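PDB 5VQH: tudor and KH domain-containing protein homolog from Bombyx mori, which takes part in primary piRNA biogenesis, its extended Tudor domain binding the symmetrically methylated Piwi proteins Siwi and Ago3 so that transposons stay repressed in the germline. Local coordinates for residues V108-Y113 and S119-T124; V78-F83 and G87-A92; A46-L51 and Y113-D118; T56-Y59 and E63-E66. All coordinates share one frame; numbering follows the deposited sequence.

Contact 1. Residues V108-Y113 and S119-T124; sequences VADVFY and SEYVAT. With 2MR (n3, n4-dimethylarginine), chain C.
Strands V108-Y113 and S119-A123 run antiparallel, their axes 4.3 Å apart at closest approach. Two-way N-H...O bonds join A109 to V122 and V111 to E120; A109 N to V122 O, at 2.6 Å, is the shortest. V108-A123, D110-Y121 and F112-S119 are the non-hydrogen-bonded pairs. On their face, the Y121 ring crosses D110 obliquely, CE1 3.7 Å from D110 CB; one water bridges D110 OD1 and S119 OG, and D110 OD2 is hydrogen-bonded to H95. The pair is the outer hairpin of the five-stranded Tudor sheet, and Y113, at its end, belongs to the dimethylarginine pocket. With CG beside the backbone N (chi1 -66°), the Y113 ring swings back along the hairpin: E120 CG meets its edge at CE2, 3.8 Å away, and V122 CG2 lies 3.7 Å from OH, which is hydrogen-bonded to V82 O. A ligand methyl, CQ1, approaches Y113 CG obliquely at 3.4 Å. Were this tyrosine an alanine, the methyl would probably lose its aromatic neighbour and V82 O its hydroxyl partner.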
loop_
_atom_site.group_PDB
_atom_site.type_symbol
_atom_site.label_atom_id
_atom_site.label_comp_id
_atom_site.label_asym_id
_atom_site.label_seq_id
_atom_site.Cartn_x
_atom_site.Cartn_y
_atom_site.Cartn_z
ATOM N N VAL A 108 -11.891 17.513 -1.973
ATOM C CA VAL A 108 -10.659 16.836 -1.695
ATOM C C VAL A 108 -10.951 15.334 -1.777
ATOM O O VAL A 108 -12.007 14.837 -1.321
ATOM C CB VAL A 108 -10.050 17.312 -0.360
ATOM C CG1 VAL A 108 -11.000 17.120 0.790
ATOM C CG2 VAL A 108 -8.767 16.572 -0.062
ATOM N N ALA A 109 -10.050 14.613 -2.435
ATOM C CA ALA A 109 -10.245 13.180 -2.649
ATOM C C ALA A 109 -9.288 12.387 -1.771
ATOM O O ALA A 109 -8.123 12.731 -1.661
ATOM C CB ALA A 109 -10.015 12.848 -4.090
ATOM N N ASP A 110 -9.798 11.365 -1.120
ATOM C CA ASP A 110 -8.988 10.470 -0.365
ATOM C C ASP A 110 -8.538 9.490 -1.413
ATOM O O ASP A 110 -9.372 8.753 -1.925
ATOM C CB ASP A 110 -9.852 9.786 0.693
ATOM C CG ASP A 110 -9.131 8.683 1.430
ATOM O OD1 ASP A 110 -7.918 8.518 1.215
ATOM O OD2 ASP A 110 -9.810 7.962 2.210
ATOM N N VAL A 111 -7.242 9.484 -1.744
ATOM C CA VAL A 111 -6.675 8.560 -2.757
ATOM C C VAL A 111 -5.716 7.505 -2.209
ATOM O O VAL A 111 -4.953 7.745 -1.288
ATOM C CB VAL A 111 -5.980 9.306 -3.899
ATOM C CG1 VAL A 111 -6.934 10.326 -4.504
ATOM C CG2 VAL A 111 -4.718 9.996 -3.454
ATOM N N PHE A 112 -5.812 6.314 -2.769
ATOM C CA PHE A 112 -4.989 5.172 -2.401
ATOM C C PHE A 112 -3.971 4.943 -3.516
ATOM O O PHE A 112 -4.359 4.612 -4.656
ATOM C CB PHE A 112 -5.888 3.993 -2.267
ATOM C CG PHE A 112 -5.179 2.693 -2.094
ATOM C CD1 PHE A 112 -4.625 2.348 -0.878
ATOM C CD2 PHE A 112 -5.133 1.768 -3.119
ATOM C CE1 PHE A 112 -4.015 1.118 -0.709
ATOM C CE2 PHE A 112 -4.525 0.533 -2.938
ATOM C CZ PHE A 112 -3.977 0.211 -1.740
ATOM N N TYR A 113 -2.686 5.173 -3.198
ATOM C CA TYR A 113 -1.574 4.983 -4.129
ATOM C C TYR A 113 -1.344 3.487 -4.352
ATOM O O TYR A 113 -0.832 2.761 -3.486
ATOM C CB TYR A 113 -0.340 5.680 -3.601
ATOM C CG TYR A 113 -0.513 7.187 -3.581
ATOM C CD1 TYR A 113 -0.327 7.936 -4.730
ATOM C CD2 TYR A 113 -0.893 7.834 -2.443
ATOM C CE1 TYR A 113 -0.493 9.294 -4.733
ATOM C CE2 TYR A 113 -1.079 9.200 -2.424
ATOM C CZ TYR A 113 -0.880 9.922 -3.568
ATOM O OH TYR A 113 -1.067 11.280 -3.532
ATOM N N SER A 119 -2.233 6.287 1.600
ATOM C CA SER A 119 -3.416 7.066 1.282
ATOM C C SER A 119 -3.191 8.513 1.723
ATOM O O SER A 119 -2.758 8.738 2.838
ATOM C CB SER A 119 -4.612 6.481 2.016
ATOM O OG SER A 119 -5.281 5.541 1.215
ATOM N N GLU A 120 -3.478 9.464 0.839
ATOM C CA GLU A 120 -3.422 10.885 1.124
ATOM C C GLU A 120 -4.674 11.582 0.572
ATOM O O GLU A 120 -5.355 11.063 -0.298
ATOM C CB GLU A 120 -2.205 11.538 0.454
ATOM C CG GLU A 120 -0.829 11.062 0.903
ATOM C CD GLU A 120 -0.480 11.460 2.345
ATOM O OE1 GLU A 120 -0.812 12.618 2.761
ATOM O OE2 GLU A 120 0.136 10.594 3.040
ATOM N N TYR A 121 -4.946 12.771 1.089
ATOM C CA TYR A 121 -6.068 13.588 0.685
ATOM C C TYR A 121 -5.486 14.568 -0.306
ATOM O O TYR A 121 -4.565 15.299 0.033
ATOM C CB TYR A 121 -6.626 14.363 1.881
ATOM C CG TYR A 121 -7.441 13.541 2.852
ATOM C CD1 TYR A 121 -8.662 13.017 2.469
ATOM C CD2 TYR A 121 -6.997 13.319 4.152
ATOM C CE1 TYR A 121 -9.418 12.278 3.341
ATOM C CE2 TYR A 121 -7.741 12.577 5.045
ATOM C CZ TYR A 121 -8.946 12.057 4.629
ATOM O OH TYR A 121 -9.721 11.317 5.497
ATOM N N VAL A 122 -5.993 14.542 -1.531
ATOM C CA VAL A 122 -5.503 15.383 -2.602
ATOM C C VAL A 122 -6.687 16.167 -3.113
ATOM O O VAL A 122 -7.801 15.657 -3.204
ATOM C CB VAL A 122 -4.900 14.523 -3.736
ATOM C CG1 VAL A 122 -4.764 15.303 -5.040
ATOM C CG2 VAL A 122 -3.538 13.994 -3.315
ATOM N N ALA A 123 -6.453 17.422 -3.425
ATOM C CA ALA A 123 -7.485 18.268 -3.968
ATOM C C ALA A 123 -7.817 17.689 -5.313
ATOM O O ALA A 123 -6.917 17.307 -6.051
ATOM C CB ALA A 123 -6.960 19.680 -4.131
ATOM N N THR A 124 -9.090 17.615 -5.639
ATOM C CA THR A 124 -9.457 17.034 -6.897
ATOM C C THR A 124 -8.969 17.851 -8.070
ATOM O O THR A 124 -8.833 17.329 -9.165
ATOM C CB THR A 124 -10.971 16.834 -7.031
ATOM O OG1 THR A 124 -11.617 18.080 -6.939
ATOM C CG2 THR A 124 -11.510 15.910 -5.935
HETATM N N 2MR C . 10.909 8.065 -2.553
HETATM C CA 2MR C . 9.814 9.050 -2.502
HETATM C CB 2MR C . 8.481 8.312 -2.443
HETATM C CG 2MR C . 8.363 7.199 -3.483
HETATM C CD 2MR C . 6.880 6.974 -3.712
HETATM N NE 2MR C . 6.283 6.480 -2.497
HETATM C CZ 2MR C . 4.976 6.435 -2.360
HETATM N NH1 2MR C . 4.268 6.867 -3.297
HETATM C CQ1 2MR C . 2.821 6.887 -3.327
HETATM N NH2 2MR C . 4.417 5.954 -1.250
HETATM C CQ2 2MR C . 5.175 5.461 -0.110
HETATM C C 2MR C . 9.858 10.034 -1.339
HETATM O O 2MR C . 8.877 10.734 -1.025
HETATM O OXT 2MR C . 10.880 10.188 -0.662
HETATM O O HOH W 1 -7.718 5.961 0.335
#

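Contact 2. Residues V78-F83 and G87-A92; sequences VVAAVF and GRWYRA. With 2MR (n3, n4-dimethylarginine), chain C.
Six backbone hydrogen bonds clamp V78-F83 against G87-A92. V79 with A92 and A81 with Y90 bond in both directions; nearer the turn, F83 N reaches R88 O at 3.0 Å and G87 N reaches F83 O at 2.9 Å. G87 takes positive phi as the chain reverses. The polar side chains of G87-A92 turn elsewhere: R88 and the Y90 hydroxyl both bond D86, while R91 bonds the carbonyl O of L134 and forms a salt bridge with D115. On the face carrying A80 and V82, the W89 indole takes V82 on one face and A80 at its edge. V82 CG2 sits over its six-membered ring, 3.4 Å from the centroid in a close CH-pi contact, and A80 CB touches W89 CE3 at 3.8 Å. On the other face A81 and A92 meet through their methyls. F83, its CG anti to the backbone N (chi1 180°), sends its ring out beyond the hairpin; its CB packs on Y90 CE2 at 3.5 Å, and the two ring planes are 87° apart. Each ring offers a face to the guanidinium of the ligand: NH1 lies 3.8 Å above the centre of Y90, whereas over F83 it is displaced toward the rim. This hairpin thus supplies two walls of the aromatic cage by which Tudor domains recognise methylated arginine.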
loop_
_atom_site.group_PDB
_atom_site.type_symbol
_atom_site.label_atom_id
_atom_site.label_comp_id
_atom_site.label_asym_id
_atom_site.label_seq_id
_atom_site.Cartn_x
_atom_site.Cartn_y
_atom_site.Cartn_z
ATOM N N VAL A 78 -9.560 4.998 -11.198
ATOM C CA VAL A 78 -8.092 5.056 -11.240
ATOM C C VAL A 78 -7.602 6.270 -12.039
ATOM O O VAL A 78 -7.999 6.459 -13.191
ATOM C CB VAL A 78 -7.502 3.775 -11.834
ATOM C CG1 VAL A 78 -5.993 3.841 -11.873
ATOM C CG2 VAL A 78 -8.000 2.549 -11.072
ATOM N N VAL A 79 -6.710 7.047 -11.421
ATOM C CA VAL A 79 -6.270 8.345 -11.923
ATOM C C VAL A 79 -4.747 8.586 -11.769
ATOM O O VAL A 79 -4.011 7.771 -11.187
ATOM C CB VAL A 79 -6.994 9.455 -11.143
ATOM C CG1 VAL A 79 -8.502 9.433 -11.436
ATOM C CG2 VAL A 79 -6.731 9.306 -9.633
ATOM N N ALA A 80 -4.269 9.701 -12.285
ATOM C CA ALA A 80 -2.906 10.103 -12.054
ATOM C C ALA A 80 -2.942 11.094 -10.915
ATOM O O ALA A 80 -3.807 11.970 -10.927
ATOM C CB ALA A 80 -2.334 10.738 -13.302
ATOM N N ALA A 81 -2.027 10.970 -9.942
ATOM C CA ALA A 81 -2.018 11.864 -8.775
ATOM C C ALA A 81 -0.622 12.137 -8.244
ATOM O O ALA A 81 0.187 11.241 -8.110
ATOM C CB ALA A 81 -2.860 11.285 -7.643
ATOM N N VAL A 82 -0.370 13.379 -7.888
ATOM C CA VAL A 82 0.880 13.726 -7.292
ATOM C C VAL A 82 0.860 13.204 -5.872
ATOM O O VAL A 82 -0.171 13.109 -5.278
ATOM C CB VAL A 82 1.086 15.251 -7.308
ATOM C CG1 VAL A 82 2.240 15.655 -6.396
ATOM C CG2 VAL A 82 1.276 15.746 -8.753
ATOM N N PHE A 83 2.018 12.819 -5.378
ATOM C CA PHE A 83 2.223 12.475 -3.986
ATOM C C PHE A 83 2.866 13.695 -3.342
ATOM O O PHE A 83 3.909 14.148 -3.787
ATOM C CB PHE A 83 3.168 11.310 -3.929
ATOM C CG PHE A 83 3.497 10.820 -2.559
ATOM C CD1 PHE A 83 2.505 10.514 -1.646
ATOM C CD2 PHE A 83 4.823 10.550 -2.215
ATOM C CE1 PHE A 83 2.816 9.978 -0.391
ATOM C CE2 PHE A 83 5.135 10.024 -0.970
ATOM C CZ PHE A 83 4.119 9.730 -0.051
ATOM N N GLY A 87 6.375 15.262 -4.869
ATOM C CA GLY A 87 5.947 15.911 -6.099
ATOM C C GLY A 87 5.996 15.057 -7.353
ATOM O O GLY A 87 5.991 15.590 -8.422
ATOM N N ARG A 88 6.028 13.734 -7.239
ATOM C CA ARG A 88 5.989 12.851 -8.423
ATOM C C ARG A 88 4.582 12.246 -8.662
ATOM O O ARG A 88 3.716 12.254 -7.767
ATOM C CB ARG A 88 7.032 11.729 -8.278
ATOM C CG ARG A 88 8.469 12.203 -8.067
ATOM C CD ARG A 88 9.433 11.035 -8.036
ATOM N NE ARG A 88 10.817 11.407 -7.699
ATOM C CZ ARG A 88 11.361 11.358 -6.475
ATOM N NH1 ARG A 88 10.652 10.990 -5.409
ATOM N NH2 ARG A 88 12.637 11.692 -6.304
ATOM N N TRP A 89 4.359 11.729 -9.869
ATOM C CA TRP A 89 3.039 11.250 -10.280
ATOM C C TRP A 89 2.900 9.748 -10.119
ATOM O O TRP A 89 3.804 8.967 -10.470
ATOM C CB TRP A 89 2.734 11.659 -11.739
ATOM C CG TRP A 89 2.463 13.144 -11.871
ATOM C CD1 TRP A 89 3.386 14.138 -11.990
ATOM C CD2 TRP A 89 1.196 13.792 -11.827
ATOM N NE1 TRP A 89 2.775 15.367 -12.047
ATOM C CE2 TRP A 89 1.427 15.181 -11.948
ATOM C CE3 TRP A 89 -0.115 13.340 -11.707
ATOM C CZ2 TRP A 89 0.409 16.101 -11.942
ATOM C CZ3 TRP A 89 -1.109 14.253 -11.711
ATOM C CH2 TRP A 89 -0.844 15.625 -11.828
ATOM N N TYR A 90 1.730 9.345 -9.621
ATOM C CA TYR A 90 1.463 7.962 -9.245
ATOM C C TYR A 90 0.047 7.549 -9.678
ATOM O O TYR A 90 -0.830 8.373 -9.976
ATOM C CB TYR A 90 1.667 7.794 -7.733
ATOM C CG TYR A 90 3.083 8.070 -7.297
ATOM C CD1 TYR A 90 4.049 7.099 -7.411
ATOM C CD2 TYR A 90 3.472 9.312 -6.797
ATOM C CE1 TYR A 90 5.361 7.336 -7.038
ATOM C CE2 TYR A 90 4.790 9.566 -6.426
ATOM C CZ TYR A 90 5.734 8.556 -6.544
ATOM O OH TYR A 90 7.073 8.710 -6.197
ATOM N N ARG A 91 -0.154 6.254 -9.741
ATOM C CA ARG A 91 -1.431 5.707 -10.031
ATOM C C ARG A 91 -2.107 5.554 -8.695
ATOM O O ARG A 91 -1.536 4.938 -7.772
ATOM C CB ARG A 91 -1.302 4.346 -10.704
ATOM C CG ARG A 91 -0.478 4.369 -11.965
ATOM C CD ARG A 91 -0.433 3.031 -12.717
ATOM N NE ARG A 91 0.135 1.886 -12.003
ATOM C CZ ARG A 91 0.189 0.646 -12.501
ATOM N NH1 ARG A 91 -0.293 0.371 -13.721
ATOM N NH2 ARG A 91 0.698 -0.340 -11.784
ATOM N N ALA A 92 -3.319 6.098 -8.592
ATOM C CA ALA A 92 -4.085 6.023 -7.365
ATOM C C ALA A 92 -5.548 5.746 -7.679
ATOM O O ALA A 92 -6.017 6.025 -8.780
ATOM C CB ALA A 92 -3.963 7.323 -6.638
HETATM N N 2MR C . 10.909 8.065 -2.553
HETATM C CA 2MR C . 9.814 9.050 -2.502
HETATM C CB 2MR C . 8.481 8.312 -2.443
HETATM C CG 2MR C . 8.363 7.199 -3.483
HETATM C CD 2MR C . 6.880 6.974 -3.712
HETATM N NE 2MR C . 6.283 6.480 -2.497
HETATM C CZ 2MR C . 4.976 6.435 -2.360
HETATM N NH1 2MR C . 4.268 6.867 -3.297
HETATM C CQ1 2MR C . 2.821 6.887 -3.327
HETATM N NH2 2MR C . 4.417 5.954 -1.250
HETATM C CQ2 2MR C . 5.175 5.461 -0.110
HETATM C C 2MR C . 9.858 10.034 -1.339
HETATM O O 2MR C . 8.877 10.734 -1.025
HETATM O OXT 2MR C . 10.880 10.188 -0.662
#

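Contact 3. Residues A46-L51 and Y113-D118; sequences AQLDDL and YLDYGD. With 2MR (n3, n4-dimethylarginine), chain C.
Apolar contact alone joins A46-L51 to Y113-D118, and L48 carries it. Its CG lies anti to the backbone N (chi1 178°), which drives the two methyls from the helix into the loop: CD1 lands on D115 CB at 3.5 Å, and CD2 comes obliquely to the Y116 ring, 3.8 Å from OH. The D115 carboxylate, beside this leucine, is satisfied by a salt bridge to R91 and by the backbone N of Q140. Hydrogen bonds shape the loop itself. Y113 O accepts from both Y116 N and G117 N, and Y113 N bonds D118 O, closing the turn; Y116 O takes a further bond from S28. This loop holds the ligand by a ring face and by a carboxylate. Y116 lays one ring face under the guanidinium, with ligand CZ 3.5 Å above the Y116 ring plane and shifted toward the rim, while L48 touches near the hydroxyl end. D118 receives ligand NH2 on OD2 at 3.0 Å with an angle of 157°, and more weakly on OD1; this carboxylate probably balances the guanidinium charge. With a serine in place of the tyrosine, the guanidinium would probably be freer to shift, and L48 CD2 would lack its ring neighbour. Aromatic faces together with one acidic group form the symmetric dimethylarginine site of an extended Tudor domain, with helix 43-59 packed against its loop through L48.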
loop_
_atom_site.group_PDB
_atom_site.type_symbol
_atom_site.label_atom_id
_atom_site.label_comp_id
_atom_site.label_asym_id
_atom_site.label_seq_id
_atom_site.Cartn_x
_atom_site.Cartn_y
_atom_site.Cartn_z
ATOM N N ALA A 46 11.559 -2.578 -10.960
ATOM C CA ALA A 46 12.279 -1.701 -11.873
ATOM C C ALA A 46 11.311 -1.199 -12.944
ATOM O O ALA A 46 11.428 -0.078 -13.414
ATOM C CB ALA A 46 13.441 -2.449 -12.499
ATOM N N GLN A 47 10.350 -2.029 -13.326
ATOM C CA GLN A 47 9.292 -1.581 -14.205
ATOM C C GLN A 47 8.486 -0.441 -13.551
ATOM O O GLN A 47 8.152 0.548 -14.216
ATOM C CB GLN A 47 8.405 -2.733 -14.606
ATOM C CG GLN A 47 9.041 -3.699 -15.583
ATOM C CD GLN A 47 8.056 -4.777 -16.002
ATOM O OE1 GLN A 47 7.575 -5.551 -15.181
ATOM N NE2 GLN A 47 7.739 -4.823 -17.271
ATOM N N LEU A 48 8.233 -0.569 -12.245
ATOM C CA LEU A 48 7.579 0.472 -11.456
ATOM C C LEU A 48 8.371 1.727 -11.443
ATOM O O LEU A 48 7.842 2.770 -11.800
ATOM C CB LEU A 48 7.322 0.021 -10.013
ATOM C CG LEU A 48 6.674 1.033 -9.054
ATOM C CD1 LEU A 48 5.308 1.532 -9.530
ATOM C CD2 LEU A 48 6.532 0.414 -7.679
ATOM N N ASP A 49 9.636 1.629 -11.029
ATOM C CA ASP A 49 10.579 2.752 -11.142
ATOM C C ASP A 49 10.484 3.473 -12.492
ATOM O O ASP A 49 10.497 4.684 -12.563
ATOM C CB ASP A 49 12.009 2.274 -10.968
ATOM C CG ASP A 49 12.352 1.881 -9.526
ATOM O OD1 ASP A 49 11.533 2.079 -8.596
ATOM O OD2 ASP A 49 13.487 1.362 -9.327
ATOM N N ASP A 50 10.426 2.724 -13.568
ATOM C CA ASP A 50 10.428 3.328 -14.886
ATOM C C ASP A 50 9.134 4.036 -15.129
ATOM O O ASP A 50 9.103 5.096 -15.778
ATOM C CB ASP A 50 10.611 2.244 -15.959
ATOM C CG ASP A 50 12.011 1.695 -15.972
ATOM O OD1 ASP A 50 12.906 2.488 -15.606
ATOM O OD2 ASP A 50 12.212 0.491 -16.312
ATOM N N LEU A 51 8.060 3.413 -14.640
ATOM C CA LEU A 51 6.727 3.974 -14.778
ATOM C C LEU A 51 6.570 5.293 -14.009
ATOM O O LEU A 51 5.957 6.226 -14.504
ATOM C CB LEU A 51 5.680 2.954 -14.352
ATOM C CG LEU A 51 4.214 3.384 -14.409
ATOM C CD1 LEU A 51 3.854 3.836 -15.803
ATOM C CD2 LEU A 51 3.276 2.268 -13.981
ATOM N N TYR A 113 -2.686 5.173 -3.198
ATOM C CA TYR A 113 -1.574 4.983 -4.129
ATOM C C TYR A 113 -1.344 3.487 -4.352
ATOM O O TYR A 113 -0.832 2.761 -3.486
ATOM C CB TYR A 113 -0.340 5.680 -3.601
ATOM C CG TYR A 113 -0.513 7.187 -3.581
ATOM C CD1 TYR A 113 -0.327 7.936 -4.730
ATOM C CD2 TYR A 113 -0.893 7.834 -2.443
ATOM C CE1 TYR A 113 -0.493 9.294 -4.733
ATOM C CE2 TYR A 113 -1.079 9.200 -2.424
ATOM C CZ TYR A 113 -0.880 9.922 -3.568
ATOM O OH TYR A 113 -1.067 11.280 -3.532
ATOM N N LEU A 114 -1.758 3.040 -5.541
ATOM C CA LEU A 114 -1.987 1.625 -5.849
ATOM C C LEU A 114 -0.725 0.734 -5.872
ATOM O O LEU A 114 -0.822 -0.451 -5.688
ATOM C CB LEU A 114 -2.665 1.528 -7.221
ATOM C CG LEU A 114 -4.142 1.824 -7.262
ATOM C CD1 LEU A 114 -4.591 2.124 -8.674
ATOM C CD2 LEU A 114 -4.911 0.667 -6.722
ATOM N N ASP A 115 0.419 1.323 -6.182
ATOM C CA ASP A 115 1.717 0.638 -6.196
ATOM C C ASP A 115 2.513 0.671 -4.863
ATOM O O ASP A 115 3.603 0.141 -4.776
ATOM C CB ASP A 115 2.546 1.247 -7.333
ATOM C CG ASP A 115 1.883 1.018 -8.694
ATOM O OD1 ASP A 115 1.599 -0.144 -8.973
ATOM O OD2 ASP A 115 1.656 1.968 -9.477
ATOM N N TYR A 116 1.921 1.251 -3.829
ATOM C CA TYR A 116 2.622 1.566 -2.603
ATOM C C TYR A 116 1.783 1.276 -1.382
ATOM O O TYR A 116 2.275 0.655 -0.458
ATOM C CB TYR A 116 3.043 3.035 -2.621
ATOM C CG TYR A 116 4.140 3.296 -3.621
ATOM C CD1 TYR A 116 5.465 2.989 -3.336
ATOM C CD2 TYR A 116 3.852 3.784 -4.869
ATOM C CE1 TYR A 116 6.471 3.227 -4.269
ATOM C CE2 TYR A 116 4.837 4.023 -5.794
ATOM C CZ TYR A 116 6.141 3.734 -5.508
ATOM O OH TYR A 116 7.112 3.961 -6.481
ATOM N N GLY A 117 0.524 1.741 -1.382
ATOM C CA GLY A 117 -0.460 1.359 -0.378
ATOM C C GLY A 117 -0.794 2.455 0.609
ATOM O O GLY A 117 -1.700 2.308 1.446
ATOM N N ASP A 118 -0.088 3.565 0.529
ATOM C CA ASP A 118 -0.479 4.684 1.345
ATOM C C ASP A 118 -1.618 5.487 0.742
ATOM O O ASP A 118 -1.951 5.362 -0.440
ATOM C CB ASP A 118 0.707 5.583 1.676
ATOM C CG ASP A 118 1.554 5.970 0.469
ATOM O OD1 ASP A 118 2.245 6.985 0.597
ATOM O OD2 ASP A 118 1.581 5.288 -0.560
HETATM N N 2MR C . 10.909 8.065 -2.553
HETATM C CA 2MR C . 9.814 9.050 -2.502
HETATM C CB 2MR C . 8.481 8.312 -2.443
HETATM C CG 2MR C . 8.363 7.199 -3.483
HETATM C CD 2MR C . 6.880 6.974 -3.712
HETATM N NE 2MR C . 6.283 6.480 -2.497
HETATM C CZ 2MR C . 4.976 6.435 -2.360
HETATM N NH1 2MR C . 4.268 6.867 -3.297
HETATM C CQ1 2MR C . 2.821 6.887 -3.327
HETATM N NH2 2MR C . 4.417 5.954 -1.250
HETATM C CQ2 2MR C . 5.175 5.461 -0.110
HETATM C C 2MR C . 9.858 10.034 -1.339
HETATM O O 2MR C . 8.877 10.734 -1.025
HETATM O OXT 2MR C . 10.880 10.188 -0.662
#

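Contact 4. Residues T56-Y59 and E63-E66; sequences TEYY and ENRE
A largely polar helix-to-helix contact across a tight bend joins the end of helix 43-59 to the short helix 62-66. R65 reaches back to a backbone carbonyl of the first helix: its NH1 bonds Y59 O at 2.9 Å, the oxygen lying at the edge of the guanidinium and near its plane. A bend at chi3 (-61°) turns the end of the chain so that NH1 comes back onto this oxygen, and R65 CG lies 3.2 Å from Y59 O. N64 lies over one face of the Y58 ring, its CB 3.8 Å from the ring centroid in a CH-pi contact. Its ND2 may donate to Y58 O, though the placing of that atom is doubtful. The Y58 hydroxyl goes on to bond H68, and R131 makes a cation-pi contact with the ring. Y59 points away from helix 62-66: its ring meets W89 of strand 89-98, and its OH bonds E129 O of strand 128-129, seating this end of helix 43-59 against the five-stranded sheet.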
loop_
_atom_site.group_PDB
_atom_site.type_symbol
_atom_site.label_atom_id
_atom_site.label_comp_id
_atom_site.label_asym_id
_atom_site.label_seq_id
_atom_site.Cartn_x
_atom_site.Cartn_y
_atom_site.Cartn_z
ATOM N N THR A 56 5.924 10.832 -14.301
ATOM C CA THR A 56 6.334 12.091 -13.759
ATOM C C THR A 56 6.861 13.056 -14.828
ATOM O O THR A 56 6.546 14.244 -14.753
ATOM C CB THR A 56 7.333 11.924 -12.613
ATOM O OG1 THR A 56 6.804 10.975 -11.703
ATOM C CG2 THR A 56 7.520 13.228 -11.852
ATOM N N GLU A 57 7.633 12.584 -15.810
ATOM C CA GLU A 57 8.100 13.488 -16.874
ATOM C C GLU A 57 6.860 13.998 -17.650
ATOM O O GLU A 57 6.747 15.177 -17.981
ATOM C CB GLU A 57 9.127 12.811 -17.815
ATOM N N TYR A 58 5.915 13.102 -17.886
ATOM C CA TYR A 58 4.772 13.380 -18.752
ATOM C C TYR A 58 3.780 14.354 -18.100
ATOM O O TYR A 58 3.504 15.442 -18.636
ATOM C CB TYR A 58 4.095 12.064 -19.106
ATOM C CG TYR A 58 2.938 12.189 -20.032
ATOM C CD1 TYR A 58 3.125 12.394 -21.375
ATOM C CD2 TYR A 58 1.636 12.078 -19.561
ATOM C CE1 TYR A 58 2.043 12.509 -22.248
ATOM C CE2 TYR A 58 0.541 12.196 -20.413
ATOM C CZ TYR A 58 0.742 12.413 -21.762
ATOM O OH TYR A 58 -0.336 12.527 -22.607
ATOM N N TYR A 59 3.261 13.975 -16.939
ATOM C CA TYR A 59 2.251 14.800 -16.258
ATOM C C TYR A 59 2.856 16.104 -15.673
ATOM O O TYR A 59 2.161 16.944 -15.131
ATOM C CB TYR A 59 1.492 13.985 -15.189
ATOM C CG TYR A 59 0.521 12.957 -15.780
ATOM C CD1 TYR A 59 -0.687 13.348 -16.329
ATOM C CD2 TYR A 59 0.793 11.588 -15.749
ATOM C CE1 TYR A 59 -1.583 12.426 -16.834
ATOM C CE2 TYR A 59 -0.085 10.669 -16.271
ATOM C CZ TYR A 59 -1.279 11.092 -16.815
ATOM O OH TYR A 59 -2.189 10.180 -17.361
ATOM N N GLU A 63 0.864 20.971 -21.109
ATOM C CA GLU A 63 0.195 20.497 -22.326
ATOM C C GLU A 63 -0.463 19.139 -22.078
ATOM O O GLU A 63 -1.581 18.899 -22.501
ATOM C CB GLU A 63 1.174 20.382 -23.507
ATOM C CG GLU A 63 2.077 21.598 -23.721
ATOM C CD GLU A 63 3.408 21.517 -22.956
ATOM O OE1 GLU A 63 4.344 20.798 -23.413
ATOM O OE2 GLU A 63 3.513 22.191 -21.899
ATOM N N ASN A 64 0.254 18.257 -21.383
ATOM C CA ASN A 64 -0.198 16.889 -21.136
ATOM C C ASN A 64 -1.268 16.819 -20.074
ATOM O O ASN A 64 -2.257 16.114 -20.237
ATOM C CB ASN A 64 0.975 15.994 -20.747
ATOM C CG ASN A 64 1.939 15.775 -21.901
ATOM O OD1 ASN A 64 1.610 16.048 -23.058
ATOM N ND2 ASN A 64 3.129 15.267 -21.591
ATOM N N ARG A 65 -1.099 17.557 -18.988
ATOM C CA ARG A 65 -2.204 17.674 -18.053
ATOM C C ARG A 65 -3.541 18.097 -18.744
ATOM O O ARG A 65 -4.583 17.487 -18.527
ATOM C CB ARG A 65 -1.812 18.617 -16.924
ATOM C CG ARG A 65 -0.773 18.018 -15.990
ATOM C CD ARG A 65 -0.761 18.758 -14.677
ATOM N NE ARG A 65 -0.409 20.166 -14.890
ATOM C CZ ARG A 65 0.834 20.636 -15.002
ATOM N NH1 ARG A 65 1.882 19.819 -14.915
ATOM N NH2 ARG A 65 1.032 21.928 -15.234
ATOM N N GLU A 66 -3.492 19.107 -19.608
ATOM C CA GLU A 66 -4.693 19.631 -20.267
ATOM C C GLU A 66 -5.332 18.632 -21.219
ATOM O O GLU A 66 -6.548 18.625 -21.395
ATOM C CB GLU A 66 -4.365 20.924 -21.001
ATOM C CG GLU A 66 -3.978 22.074 -20.067
ATOM C CD GLU A 66 -3.347 23.253 -20.798
ATOM O OE1 GLU A 66 -2.763 23.052 -21.896
ATOM O OE2 GLU A 66 -3.425 24.384 -20.264
#

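After the first strands, helix 43-59 opens contact 3 at A46-L51, which waits for Y113-D118 to close the longest loop, 61 residues between its segments. Within that span contact 4 folds the helix end onto 62-66, then contact 2 closes its hairpin; the two follow in series and touch, T56 OG1 bonding W89 N and Y59 packing on W89. Contact 1 comes last and crosses contact 3, sharing Y113. Strands 89-98 and 108-113 lie side by side, joining contacts 1 and 2 in one sheet, where Y113 packs on Y90; R91 O also bonds L114 N of contact 3. Contacts 1, 2 and 3 all reach the dimethylarginine, whereas contact 4 ties down the far end of the helix.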